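Local coordinates for glycoside hydrolase family 61 (Trichoderma reesei QM6a, PDB 5O2X), which probably uses a copper ion to cleave polysaccharide chains such as cellulose by oxidation, as other lytic polysaccharide monooxygenases of family AA9 do, at residues V91-N96 with R156-A161. Sequence-based numbering, arbitrary orientation.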
loop_
_atom_site.group_PDB
_atom_site.type_symbol
_atom_site.label_atom_id
_atom_site.label_comp_id
_atom_site.label_asym_id
_atom_site.label_seq_id
_atom_site.Cartn_x
_atom_site.Cartn_y
_atom_site.Cartn_z
ATOM N N VAL A 91 3.572 -3.870 3.154
ATOM C CA VAL A 91 3.933 -4.340 1.819
ATOM C C VAL A 91 3.492 -3.322 0.798
ATOM O O VAL A 91 2.575 -2.522 0.997
ATOM C CB VAL A 91 3.257 -5.719 1.527
ATOM C CG1 VAL A 91 3.868 -6.825 2.372
ATOM C CG2 VAL A 91 1.749 -5.672 1.671
ATOM N N ASP A 92 4.155 -3.389 -0.371
ATOM C CA ASP A 92 3.808 -2.537 -1.503
ATOM C C ASP A 92 3.846 -3.343 -2.774
ATOM O O ASP A 92 4.765 -4.165 -2.977
ATOM C CB ASP A 92 4.778 -1.352 -1.672
ATOM C CG ASP A 92 4.636 -0.376 -0.535
ATOM O OD1 ASP A 92 3.814 0.555 -0.623
ATOM O OD2 ASP A 92 5.362 -0.525 0.504
ATOM N N TYR A 93 2.878 -3.072 -3.646
ATOM C CA TYR A 93 2.764 -3.725 -4.934
ATOM C C TYR A 93 2.568 -2.677 -6.019
ATOM O O TYR A 93 2.074 -1.572 -5.783
ATOM C CB TYR A 93 1.523 -4.629 -5.002
ATOM C CG TYR A 93 1.441 -5.709 -3.955
ATOM C CD1 TYR A 93 0.924 -5.454 -2.690
ATOM C CD2 TYR A 93 1.825 -7.001 -4.251
ATOM C CE1 TYR A 93 0.798 -6.439 -1.743
ATOM C CE2 TYR A 93 1.685 -8.016 -3.300
ATOM C CZ TYR A 93 1.182 -7.740 -2.056
ATOM O OH TYR A 93 1.053 -8.766 -1.161
ATOM N N LEU A 94 2.914 -3.084 -7.254
ATOM C CA LEU A 94 2.521 -2.355 -8.454
ATOM C C LEU A 94 1.713 -3.292 -9.342
ATOM O O LEU A 94 1.975 -4.504 -9.366
ATOM C CB LEU A 94 3.719 -1.845 -9.243
ATOM C CG LEU A 94 4.556 -0.790 -8.556
ATOM C CD1 LEU A 94 5.827 -0.523 -9.313
ATOM C CD2 LEU A 94 3.817 0.520 -8.405
ATOM N N ALA A 95 0.807 -2.734 -10.143
ATOM C CA ALA A 95 0.122 -3.495 -11.180
ATOM C C ALA A 95 0.028 -2.616 -12.399
ATOM O O ALA A 95 -0.414 -1.463 -12.323
ATOM C CB ALA A 95 -1.281 -3.931 -10.782
ATOM N N ASN A 96 0.409 -3.149 -13.564
ATOM C CA ASN A 96 0.316 -2.391 -14.799
ATOM C C ASN A 96 -1.156 -2.173 -15.176
ATOM O O ASN A 96 -1.964 -3.105 -15.151
ATOM C CB ASN A 96 1.047 -3.170 -15.891
ATOM C CG ASN A 96 1.462 -2.279 -17.047
ATOM O OD1 ASN A 96 0.655 -1.533 -17.609
ATOM N ND2 ASN A 96 2.758 -2.318 -17.370
ATOM N N ARG A 156 -0.207 -0.140 -4.834
ATOM C CA ARG A 156 -1.040 -0.635 -3.752
ATOM C C ARG A 156 -0.158 -0.800 -2.541
ATOM O O ARG A 156 0.643 -1.728 -2.449
ATOM C CB ARG A 156 -1.703 -1.953 -4.157
ATOM C CG ARG A 156 -2.617 -2.567 -3.116
ATOM C CD ARG A 156 -3.103 -3.941 -3.556
ATOM N NE ARG A 156 -4.019 -4.577 -2.612
ATOM C CZ ARG A 156 -3.657 -5.138 -1.467
ATOM N NH1 ARG A 156 -2.368 -5.233 -1.154
ATOM N NH2 ARG A 156 -4.565 -5.598 -0.619
ATOM N N HIS A 157 -0.315 0.145 -1.594
ATOM C CA HIS A 157 0.419 0.146 -0.319
ATOM C C HIS A 157 -0.481 -0.427 0.755
ATOM O O HIS A 157 -1.691 -0.181 0.742
ATOM C CB HIS A 157 0.765 1.609 -0.009
ATOM C CG HIS A 157 1.354 1.821 1.340
ATOM N ND1 HIS A 157 2.615 1.451 1.722
ATOM C CD2 HIS A 157 0.816 2.351 2.472
ATOM C CE1 HIS A 157 2.825 1.779 2.986
ATOM N NE2 HIS A 157 1.745 2.338 3.473
ATOM N N GLU A 158 0.051 -1.199 1.692
ATOM C CA GLU A 158 -0.834 -1.845 2.646
ATOM C C GLU A 158 -0.107 -2.086 3.959
ATOM O O GLU A 158 1.003 -2.610 4.006
ATOM C CB GLU A 158 -1.277 -3.188 2.057
ATOM C CG GLU A 158 -2.233 -4.014 2.888
ATOM C CD GLU A 158 -2.627 -5.281 2.162
ATOM O OE1 GLU A 158 -1.727 -5.868 1.495
ATOM O OE2 GLU A 158 -3.815 -5.667 2.198
ATOM N N ILE A 159 -0.801 -1.764 5.062
ATOM C CA ILE A 159 -0.440 -2.215 6.401
ATOM C C ILE A 159 -1.396 -3.347 6.744
ATOM O O ILE A 159 -2.591 -3.277 6.449
ATOM C CB ILE A 159 -0.596 -1.096 7.465
ATOM C CG1 ILE A 159 0.201 0.159 7.119
ATOM C CG2 ILE A 159 -0.164 -1.629 8.820
ATOM C CD1 ILE A 159 -0.057 1.304 8.067
ATOM N N ILE A 160 -0.875 -4.404 7.375
ATOM C CA ILE A 160 -1.728 -5.459 7.925
ATOM C C ILE A 160 -1.554 -5.373 9.444
ATOM O O ILE A 160 -0.425 -5.211 9.967
ATOM C CB ILE A 160 -1.358 -6.831 7.373
ATOM C CG1 ILE A 160 -1.398 -6.833 5.833
ATOM C CG2 ILE A 160 -2.334 -7.877 7.935
ATOM C CD1 ILE A 160 -0.962 -8.096 5.200
ATOM N N ALA A 161 -2.652 -5.367 10.186
ATOM C CA ALA A 161 -2.624 -5.381 11.627
ATOM C C ALA A 161 -2.917 -6.780 12.128
ATOM O O ALA A 161 -3.894 -7.413 11.705
ATOM C CB ALA A 161 -3.634 -4.419 12.189
#
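V91 and E158 pair through both backbone amides, as do Y93 and R156, and the non-hydrogen-bonded pair D92–H157 sits between them. Four N–H···O bonds, among them V91 N to E158 O at 3.0 Å, thus join antiparallel strands 90-96 and 151-161 in one sheet of the AA9 beta-sandwich, near the centre of the chain. D92 CA adds a C–H···O contact to R156 O.

The side-chain hydrogen bond across the strands is on the face of D92 and H157. H157 ND1 gives its proton to D92 OD1 at 2.8 Å; the oxygen lies in the imidazole plane and is met on its syn side, but with ND1 tilted out of the carboxylate plane, and the carboxylate is turned 29° from the ring. H157 CG stands anti to the backbone N (chi1 172°), which lays the ring beside D92. F77 stacks on this imidazole.

On the other face R156 and E158, two apart on one strand, form an end-on, two-nitrogen salt bridge: NH1 reaches OE1 at 2.8 Å and NH2 reaches OE2 at 2.9 Å. Both nitrogens come from above the carboxylate plane. Y93 lies alongside the arginine, its CE1 3.4 Å from R156 NH1, with ring and guanidinium planes 73° apart. V91 CG2 packs 3.5 Å from E158 OE1. Y199 OH bonds to both E158 OE1 and Y93 OH, N173 holds OE2, and the carbonyls of I54 and I55 take further guanidinium hydrogens.

A leucine in place of R156 would probably leave the buried E158 carboxylate without its countercharge and those two carbonyls without their donors. The several bonds on R156 and E158 imply a fixed, probably ionised pair on the face turned away from strand 74-80, while H157 NE2, hydrogen-bonded to W79 NE1, links the D92–H157 face to that strand of the second sheet.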